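Local coordinates for monooxygenase (Agrobacterium tumefaciens, PDB 2I7G), which probably acts as a flavin-dependent monooxygenase of the luciferase-like family, built on a TIM barrel, at residues Glu23-Phe29 and Leu63-Gly69; Pro109-Phe113 and Leu161-Arg165; Leu215-Leu219 and Leu232-Tyr236. One frame throughout, in Å; residues are numbered along the deposited sequence. Where two conformers were deposited one is given.

All three contacts belong to the TIM barrel, but to different layers. Interaction 1 joins two neighbouring barrel strands near the middle of the chain and rests mainly on backbone hydrogen bonds, with one from a D64 carboxylate oxygen. Interaction 3 reaches the same sheet from outside, where a helix lies on strand 217-220 through aromatic and aliphatic side chains and one tyrosine hydroxyl. Interaction 2, whose centre is the farthest from that of the chain, sets two outer helices together with no hydrogen bond between the two segments, and R111 beside it reaches the second subunit. All three are largely buried. Interactions 2 and 3 touch where L162 and R165 pack on L215; interaction 1 touches neither.

Interaction 1 (Glu23-Phe29 and Leu63-Gly69); sequences ELGLYTF and LDVFGLG
The F66 ring carries L26 on one face, with CB 3.8 Å above the plane and offset toward the rim, while T28 CG2 comes to its edge, CE2, near the ring plane. A chi1 of -158° swings F66 CG away from its own N, and from there the ring crosses L26 obliquely. These residues sit on adjacent parallel strands of the TIM barrel, the two strands of the beta-alpha-beta unit that runs through helix 40-60. That helix closes on F66 and T28 through I55, A58, R47 and L51, while helix 341-363 packs on L26. Along the strands the bonds zigzag: L26 N to V65 O, G67 N to L26 O at 2.8 Å, T28 N to G67 O and G69 N to T28 O. G67 has no side chain, and its O lies 3.4 Å from Y27 CB. E23 OE1 forms a salt bridge with R329, while its OE2 lies near V65 CG2. At the start of the pair D64 grips L24 twice: its N donates to L24 O, and its OD2, also salt-bridged to R360, takes L24 N on the anti lone pair at 2.8 Å, nearly straight at 172°.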
loop_
_atom_site.group_PDB
_atom_site.type_symbol
_atom_site.label_atom_id
_atom_site.label_comp_id
_atom_site.label_asym_id
_atom_site.label_seq_id
_atom_site.Cartn_x
_atom_site.Cartn_y
_atom_site.Cartn_z
ATOM N N GLU B 23 -0.861 -15.506 -21.863
ATOM C CA GLU B 23 -0.258 -15.200 -20.589
ATOM C C GLU B 23 -0.827 -16.153 -19.539
ATOM O O GLU B 23 -2.062 -16.291 -19.436
ATOM C CB GLU B 23 -0.624 -13.777 -20.145
ATOM C CG GLU B 23 0.193 -12.668 -20.793
ATOM C CD GLU B 23 -0.204 -11.309 -20.198
ATOM O OE1 GLU B 23 -1.426 -11.015 -20.196
ATOM O OE2 GLU B 23 0.701 -10.552 -19.744
ATOM N N LEU B 24 0.028 -16.792 -18.745
ATOM C CA LEU B 24 -0.489 -17.718 -17.720
ATOM C C LEU B 24 -0.121 -17.246 -16.331
ATOM O O LEU B 24 1.051 -16.994 -16.049
ATOM C CB LEU B 24 0.050 -19.140 -17.900
ATOM C CG LEU B 24 -0.148 -19.925 -19.206
ATOM C CD1 LEU B 24 -1.596 -20.056 -19.599
ATOM C CD2 LEU B 24 0.742 -19.430 -20.366
ATOM N N GLY B 25 -1.120 -17.165 -15.464
ATOM C CA GLY B 25 -0.898 -16.640 -14.148
ATOM C C GLY B 25 -1.694 -17.304 -13.048
ATOM O O GLY B 25 -2.438 -18.293 -13.271
ATOM N N LEU B 26 -1.563 -16.707 -11.873
ATOM C CA LEU B 26 -2.193 -17.198 -10.635
ATOM C C LEU B 26 -2.931 -16.033 -10.001
ATOM O O LEU B 26 -2.539 -14.874 -10.207
ATOM C CB LEU B 26 -1.148 -17.638 -9.604
ATOM C CG LEU B 26 -0.433 -18.968 -9.918
ATOM C CD1 LEU B 26 0.920 -19.098 -9.187
ATOM C CD2 LEU B 26 -1.382 -20.120 -9.618
ATOM N N TYR B 27 -3.983 -16.343 -9.256
ATOM C CA TYR B 27 -4.561 -15.335 -8.324
ATOM C C TYR B 27 -5.003 -15.985 -7.034
ATOM O O TYR B 27 -5.272 -17.191 -7.022
ATOM C CB TYR B 27 -5.645 -14.474 -8.969
ATOM C CG TYR B 27 -6.966 -15.151 -9.274
ATOM C CD1 TYR B 27 -8.134 -14.774 -8.592
ATOM C CD2 TYR B 27 -7.057 -16.154 -10.249
ATOM C CE1 TYR B 27 -9.357 -15.369 -8.889
ATOM C CE2 TYR B 27 -8.283 -16.779 -10.535
ATOM C CZ TYR B 27 -9.419 -16.383 -9.837
ATOM O OH TYR B 27 -10.625 -16.982 -10.128
ATOM N N THR B 28 -5.103 -15.211 -5.951
ATOM C CA THR B 28 -5.559 -15.769 -4.671
ATOM C C THR B 28 -6.187 -14.633 -3.870
ATOM O O THR B 28 -5.914 -13.434 -4.150
ATOM C CB THR B 28 -4.411 -16.487 -3.894
ATOM O OG1 THR B 28 -4.882 -17.036 -2.640
ATOM C CG2 THR B 28 -3.273 -15.509 -3.585
ATOM N N PHE B 29 -6.971 -15.036 -2.865
ATOM C CA PHE B 29 -7.567 -14.135 -1.909
ATOM C C PHE B 29 -6.821 -14.150 -0.577
ATOM O O PHE B 29 -7.150 -13.336 0.324
ATOM C CB PHE B 29 -9.051 -14.502 -1.673
ATOM C CG PHE B 29 -9.911 -14.431 -2.920
ATOM C CD1 PHE B 29 -9.512 -13.682 -4.029
ATOM C CD2 PHE B 29 -11.132 -15.109 -2.968
ATOM C CE1 PHE B 29 -10.321 -13.582 -5.175
ATOM C CE2 PHE B 29 -11.941 -15.047 -4.089
ATOM C CZ PHE B 29 -11.543 -14.293 -5.219
ATOM N N LEU B 63 6.056 -17.662 -14.552
ATOM C CA LEU B 63 4.634 -17.344 -14.724
ATOM C C LEU B 63 4.468 -15.828 -14.972
ATOM O O LEU B 63 5.305 -15.001 -14.538
ATOM C CB LEU B 63 3.812 -17.817 -13.534
ATOM C CG LEU B 63 3.757 -19.365 -13.533
ATOM C CD1 LEU B 63 3.179 -19.763 -12.140
ATOM C CD2 LEU B 63 2.936 -19.924 -14.738
ATOM N N ASP B 64 3.416 -15.486 -15.707
ATOM C CA ASP B 64 3.293 -14.148 -16.311
ATOM C C ASP B 64 2.620 -13.124 -15.439
ATOM O O ASP B 64 2.908 -11.936 -15.557
ATOM C CB ASP B 64 2.550 -14.248 -17.643
ATOM C CG ASP B 64 3.311 -15.110 -18.646
ATOM O OD1 ASP B 64 4.481 -14.761 -18.953
ATOM O OD2 ASP B 64 2.760 -16.142 -19.080
ATOM N N VAL B 65 1.687 -13.572 -14.590
ATOM C CA VAL B 65 0.840 -12.645 -13.826
ATOM C C VAL B 65 0.531 -13.265 -12.480
ATOM O O VAL B 65 0.315 -14.479 -12.393
ATOM C CB VAL B 65 -0.544 -12.437 -14.527
ATOM C CG1 VAL B 65 -1.451 -11.521 -13.677
ATOM C CG2 VAL B 65 -0.371 -11.937 -15.954
ATOM N N PHE B 66 0.497 -12.423 -11.442
ATOM C CA PHE B 66 -0.029 -12.850 -10.152
ATOM C C PHE B 66 -1.019 -11.795 -9.636
ATOM O O PHE B 66 -0.675 -10.579 -9.567
ATOM C CB PHE B 66 1.144 -13.051 -9.158
ATOM C CG PHE B 66 0.818 -13.981 -7.984
ATOM C CD1 PHE B 66 1.460 -15.229 -7.880
ATOM C CD2 PHE B 66 -0.113 -13.614 -7.028
ATOM C CE1 PHE B 66 1.183 -16.107 -6.826
ATOM C CE2 PHE B 66 -0.436 -14.475 -5.947
ATOM C CZ PHE B 66 0.222 -15.743 -5.851
ATOM N N GLY B 67 -2.217 -12.265 -9.289
ATOM C CA GLY B 67 -3.298 -11.390 -8.760
ATOM C C GLY B 67 -3.655 -11.613 -7.303
ATOM O O GLY B 67 -3.650 -12.762 -6.817
ATOM N N LEU B 68 -4.010 -10.527 -6.594
ATOM C CA LEU B 68 -4.462 -10.644 -5.193
ATOM C C LEU B 68 -5.810 -9.917 -5.093
ATOM O O LEU B 68 -5.946 -8.757 -5.576
ATOM C CB LEU B 68 -3.510 -9.943 -4.241
ATOM C CG LEU B 68 -2.069 -10.413 -4.276
ATOM C CD1 LEU B 68 -1.295 -9.612 -3.224
ATOM C CD2 LEU B 68 -1.951 -11.915 -3.908
ATOM N N GLY B 69 -6.791 -10.606 -4.517
ATOM C CA GLY B 69 -8.140 -10.045 -4.390
ATOM C C GLY B 69 -8.372 -9.345 -3.072
ATOM O O GLY B 69 -7.742 -9.660 -2.055
HETATM O O HOH W 1 -8.640 -11.243 0.055
#

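Interaction 2 (Pro109-Phe113 and Leu161-Arg165); sequences PVRVF and LLALR
Two helices on the outside of the TIM barrel meet here: the first turn of helix 109-122, which opens with P109, and the last turn of helix 150-166. Their short segments cross at -46° with axes 9.6 Å apart, and the backbones come nearest at P109 and L161, where P109 CB lies 4.3 Å from L161 CB. F113 and L164 contribute about half of the buried surface, with L161 next. L164 CB stands over one face of the F113 ring in a CH-pi contact, 4.2 Å from its centroid, and the two side chains slide past each other in opposite directions. The extended chi1 of F113 (-176°) sends the ring across to the other helix, where its CE1 meets R165 CA at 3.5 Å. Beyond the ring, L164 CD1 reaches back over the first turn to P109 O at 3.5 Å and V110 CA at 3.7 Å. L161 CD1 lies against F113 CB at 4.0 Å, while its side chain also packs on I129 and V196 of the barrel strands. R165 turns its extended chain away from F113, and NH1 bonds to L194 O. One residue along from V110, R111 faces outward to the second subunit, with a salt bridge to E70 and a cation-pi contact with F143 of that chain. With no hydrogen bond between them, the two segments are joined here by apolar packing, probably mainly dispersion and the exclusion of water.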
loop_
_atom_site.group_PDB
_atom_site.type_symbol
_atom_site.label_atom_id
_atom_site.label_comp_id
_atom_site.label_asym_id
_atom_site.label_seq_id
_atom_site.Cartn_x
_atom_site.Cartn_y
_atom_site.Cartn_z
ATOM N N PRO B 109 -10.985 6.267 -6.263
ATOM C CA PRO B 109 -10.126 6.021 -7.434
ATOM C C PRO B 109 -8.798 6.814 -7.404
ATOM O O PRO B 109 -7.815 6.325 -7.953
ATOM C CB PRO B 109 -10.976 6.445 -8.631
ATOM C CG PRO B 109 -12.379 6.552 -8.128
ATOM C CD PRO B 109 -12.351 6.689 -6.638
ATOM N N VAL B 110 -8.795 8.007 -6.803
ATOM C CA VAL B 110 -7.536 8.739 -6.637
ATOM C C VAL B 110 -6.527 7.911 -5.813
ATOM O O VAL B 110 -5.380 7.734 -6.223
ATOM C CB VAL B 110 -7.728 10.161 -6.060
ATOM C CG1 VAL B 110 -6.366 10.815 -5.915
ATOM C CG2 VAL B 110 -8.656 10.998 -7.008
ATOM N N ARG B 111 -6.965 7.404 -4.664
ATOM C CA ARG B 111 -6.082 6.560 -3.846
ATOM C C ARG B 111 -5.659 5.290 -4.566
ATOM O O ARG B 111 -4.492 4.912 -4.496
ATOM C CB ARG B 111 -6.725 6.166 -2.497
ATOM C CG ARG B 111 -7.165 7.348 -1.662
ATOM C CD ARG B 111 -5.937 8.106 -1.110
ATOM N NE ARG B 111 -6.407 9.081 -0.102
ATOM C CZ ARG B 111 -5.612 9.882 0.587
ATOM N NH1 ARG B 111 -4.299 9.842 0.409
ATOM N NH2 ARG B 111 -6.133 10.735 1.471
ATOM N N VAL B 112 -6.612 4.626 -5.228
ATOM C CA VAL B 112 -6.313 3.396 -5.946
ATOM C C VAL B 112 -5.241 3.709 -6.995
ATOM O O VAL B 112 -4.227 3.008 -7.088
ATOM C CB VAL B 112 -7.597 2.815 -6.575
ATOM C CG1 VAL B 112 -7.219 1.682 -7.567
ATOM C CG2 VAL B 112 -8.529 2.310 -5.397
ATOM N N PHE B 113 -5.438 4.772 -7.758
ATOM C CA PHE B 113 -4.461 5.118 -8.783
ATOM C C PHE B 113 -3.089 5.389 -8.173
ATOM O O PHE B 113 -2.084 4.928 -8.694
ATOM C CB PHE B 113 -4.912 6.325 -9.603
ATOM C CG PHE B 113 -3.966 6.670 -10.736
ATOM C CD1 PHE B 113 -3.909 5.883 -11.895
ATOM C CD2 PHE B 113 -3.109 7.734 -10.619
ATOM C CE1 PHE B 113 -3.007 6.196 -12.939
ATOM C CE2 PHE B 113 -2.239 8.074 -11.677
ATOM C CZ PHE B 113 -2.186 7.289 -12.820
ATOM N N LEU B 161 -11.071 6.829 -12.611
ATOM C CA LEU B 161 -9.813 6.084 -12.727
ATOM C C LEU B 161 -9.206 6.203 -14.128
ATOM O O LEU B 161 -7.999 6.400 -14.276
ATOM C CB LEU B 161 -10.032 4.604 -12.388
ATOM C CG LEU B 161 -8.801 3.703 -12.366
ATOM C CD1 LEU B 161 -7.711 4.202 -11.427
ATOM C CD2 LEU B 161 -9.238 2.276 -11.998
ATOM N N LEU B 162 -10.031 6.080 -15.158
ATOM C CA LEU B 162 -9.517 6.188 -16.534
ATOM C C LEU B 162 -9.043 7.617 -16.867
ATOM O O LEU B 162 -8.042 7.793 -17.566
ATOM C CB LEU B 162 -10.580 5.745 -17.545
ATOM C CG LEU B 162 -10.970 4.257 -17.439
ATOM C CD1 LEU B 162 -12.210 3.912 -18.291
ATOM C CD2 LEU B 162 -9.798 3.317 -17.772
ATOM N N ALA B 163 -9.745 8.621 -16.339
ATOM C CA ALA B 163 -9.333 10.027 -16.500
ATOM C C ALA B 163 -7.950 10.252 -15.872
ATOM O O ALA B 163 -7.086 10.903 -16.480
ATOM C CB ALA B 163 -10.354 10.934 -15.861
ATOM N N LEU B 164 -7.756 9.670 -14.685
ATOM C CA LEU B 164 -6.505 9.830 -13.932
ATOM C C LEU B 164 -5.346 9.226 -14.689
ATOM O O LEU B 164 -4.264 9.796 -14.731
ATOM C CB LEU B 164 -6.618 9.154 -12.566
ATOM C CG LEU B 164 -7.597 9.759 -11.559
ATOM C CD1 LEU B 164 -7.667 8.848 -10.342
ATOM C CD2 LEU B 164 -7.184 11.217 -11.191
ATOM N N ARG B 165 -5.553 8.071 -15.310
ATOM C CA ARG B 165 -4.417 7.432 -15.952
ATOM C C ARG B 165 -4.069 8.115 -17.287
ATOM O O ARG B 165 -2.974 7.917 -17.806
ATOM C CB ARG B 165 -4.662 5.922 -16.133
ATOM C CG ARG B 165 -5.486 5.621 -17.298
ATOM C CD ARG B 165 -5.320 4.161 -17.700
ATOM N NE ARG B 165 -6.235 3.856 -18.786
ATOM C CZ ARG B 165 -6.403 2.648 -19.304
ATOM N NH1 ARG B 165 -5.716 1.599 -18.829
ATOM N NH2 ARG B 165 -7.287 2.487 -20.284
#

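Interaction 3 (Leu215-Leu219 and Leu232-Tyr236); sequences LPVAL and LFDLY
Y236 OH gives its proton to L215 O at 2.7 Å, the only hydrogen bond between these segments. It comes in 43° above the carbonyl plane, away from the lone-pair directions, with a C=O...O angle of 123°, while L215 O itself lies in plane at the edge of the ring. The same hydroxyl has a weak bond with R251 N; it is the L215 O bond that fixes the end of the ring. Over one face of the ring stands V217 CG2, 3.5 Å from the centroid and almost on the ring normal, a well-centred CH-pi contact; V217 CG1 sits 3.3 Å from Y236 CE1. In Y236, chi1 of 175° puts CG trans to the backbone N and carries the ring out from the helix to meet V217. One turn back, F233 takes L219 CD2 over a face of its ring, and L219 CB is 3.9 Å from F233 CZ. L232 CD1 then closes on L219 CD1 at 3.8 Å. This is the strand-to-helix half of a beta-alpha-beta unit of the TIM barrel: residues 232-236 of helix 230-242 run nearly antiparallel to residues 217-219 of the strand. T252 of the next strand touches V217, F233 and Y236, F325 of helix 311-325 meets the F233 ring, and helix 204-212 also packs here, A210 on V217 and V207 on Y236.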
loop_
_atom_site.group_PDB
_atom_site.type_symbol
_atom_site.label_atom_id
_atom_site.label_comp_id
_atom_site.label_asym_id
_atom_site.label_seq_id
_atom_site.Cartn_x
_atom_site.Cartn_y
_atom_site.Cartn_z
ATOM N N LEU B 215 -12.247 -1.838 -22.976
ATOM C CA LEU B 215 -11.349 -2.268 -21.892
ATOM C C LEU B 215 -11.196 -3.801 -21.901
ATOM O O LEU B 215 -12.143 -4.489 -22.282
ATOM C CB LEU B 215 -11.927 -1.853 -20.544
ATOM C CG LEU B 215 -11.986 -0.316 -20.387
ATOM C CD1 LEU B 215 -12.787 0.001 -19.165
ATOM C CD2 LEU B 215 -10.574 0.185 -20.223
ATOM N N PRO B 216 -10.011 -4.326 -21.551
ATOM C CA PRO B 216 -9.838 -5.787 -21.444
ATOM C C PRO B 216 -10.764 -6.331 -20.345
ATOM O O PRO B 216 -11.088 -5.612 -19.388
ATOM C CB PRO B 216 -8.377 -5.974 -20.968
ATOM C CG PRO B 216 -7.732 -4.622 -21.039
ATOM C CD PRO B 216 -8.774 -3.576 -21.243
ATOM N N VAL B 217 -11.215 -7.565 -20.524
ATOM C CA VAL B 217 -12.181 -8.171 -19.614
ATOM C C VAL B 217 -11.656 -9.499 -19.086
ATOM O O VAL B 217 -10.996 -10.275 -19.816
ATOM C CB VAL B 217 -13.587 -8.364 -20.237
ATOM C CG1 VAL B 217 -14.231 -7.000 -20.492
ATOM C CG2 VAL B 217 -13.531 -9.187 -21.555
ATOM N N ALA B 218 -11.949 -9.770 -17.820
ATOM C CA ALA B 218 -11.567 -11.066 -17.207
ATOM C C ALA B 218 -12.852 -11.724 -16.727
ATOM O O ALA B 218 -13.520 -11.188 -15.841
ATOM C CB ALA B 218 -10.603 -10.836 -16.028
ATOM N N LEU B 219 -13.182 -12.867 -17.307
ATOM C CA LEU B 219 -14.393 -13.592 -16.994
ATOM C C LEU B 219 -14.166 -14.693 -15.937
ATOM O O LEU B 219 -13.355 -15.608 -16.138
ATOM C CB LEU B 219 -14.877 -14.257 -18.273
ATOM C CG LEU B 219 -16.187 -15.014 -18.180
ATOM C CD1 LEU B 219 -17.383 -14.151 -17.652
ATOM C CD2 LEU B 219 -16.464 -15.518 -19.607
ATOM N N LEU B 232 -20.470 -15.114 -24.029
ATOM C CA LEU B 232 -20.242 -13.832 -23.331
ATOM C C LEU B 232 -19.156 -13.059 -24.046
ATOM O O LEU B 232 -19.225 -11.827 -24.148
ATOM C CB LEU B 232 -19.885 -14.010 -21.840
ATOM C CG LEU B 232 -21.059 -14.495 -20.957
ATOM C CD1 LEU B 232 -20.575 -14.838 -19.562
ATOM C CD2 LEU B 232 -22.232 -13.464 -20.862
ATOM N N PHE B 233 -18.148 -13.772 -24.546
ATOM C CA PHE B 233 -17.072 -13.095 -25.270
ATOM C C PHE B 233 -17.566 -12.590 -26.648
ATOM O O PHE B 233 -17.060 -11.579 -27.134
ATOM C CB PHE B 233 -15.849 -13.978 -25.439
ATOM C CG PHE B 233 -15.008 -14.071 -24.186
ATOM C CD1 PHE B 233 -15.125 -13.100 -23.187
ATOM C CD2 PHE B 233 -14.094 -15.087 -24.025
ATOM C CE1 PHE B 233 -14.345 -13.177 -22.015
ATOM C CE2 PHE B 233 -13.304 -15.174 -22.861
ATOM C CZ PHE B 233 -13.422 -14.224 -21.875
ATOM N N ASP B 234 -18.528 -13.311 -27.261
ATOM C CA ASP B 234 -19.255 -12.795 -28.443
ATOM C C ASP B 234 -19.828 -11.424 -28.175
ATOM O O ASP B 234 -19.697 -10.503 -28.978
ATOM C CB ASP B 234 -20.457 -13.704 -28.855
ATOM C CG ASP B 234 -20.036 -15.010 -29.500
ATOM O OD1 ASP B 234 -18.816 -15.198 -29.717
ATOM O OD2 ASP B 234 -20.952 -15.849 -29.815
ATOM N N LEU B 235 -20.514 -11.308 -27.047
ATOM C CA LEU B 235 -21.184 -10.086 -26.687
ATOM C C LEU B 235 -20.196 -8.947 -26.435
ATOM O O LEU B 235 -20.440 -7.810 -26.838
ATOM C CB LEU B 235 -22.020 -10.343 -25.459
ATOM C CG LEU B 235 -22.924 -9.271 -24.899
ATOM C CD1 LEU B 235 -24.009 -8.900 -25.922
ATOM C CD2 LEU B 235 -23.535 -9.888 -23.656
ATOM N N TYR B 236 -19.086 -9.259 -25.748
ATOM C CA TYR B 236 -17.969 -8.319 -25.578
ATOM C C TYR B 236 -17.486 -7.757 -26.935
ATOM O O TYR B 236 -17.396 -6.545 -27.124
ATOM C CB TYR B 236 -16.835 -9.091 -24.894
ATOM C CG TYR B 236 -15.553 -8.350 -24.737
ATOM C CD1 TYR B 236 -15.486 -7.200 -23.950
ATOM C CD2 TYR B 236 -14.392 -8.804 -25.378
ATOM C CE1 TYR B 236 -14.271 -6.492 -23.777
ATOM C CE2 TYR B 236 -13.185 -8.114 -25.238
ATOM C CZ TYR B 236 -13.127 -6.966 -24.420
ATOM O OH TYR B 236 -11.936 -6.305 -24.253
#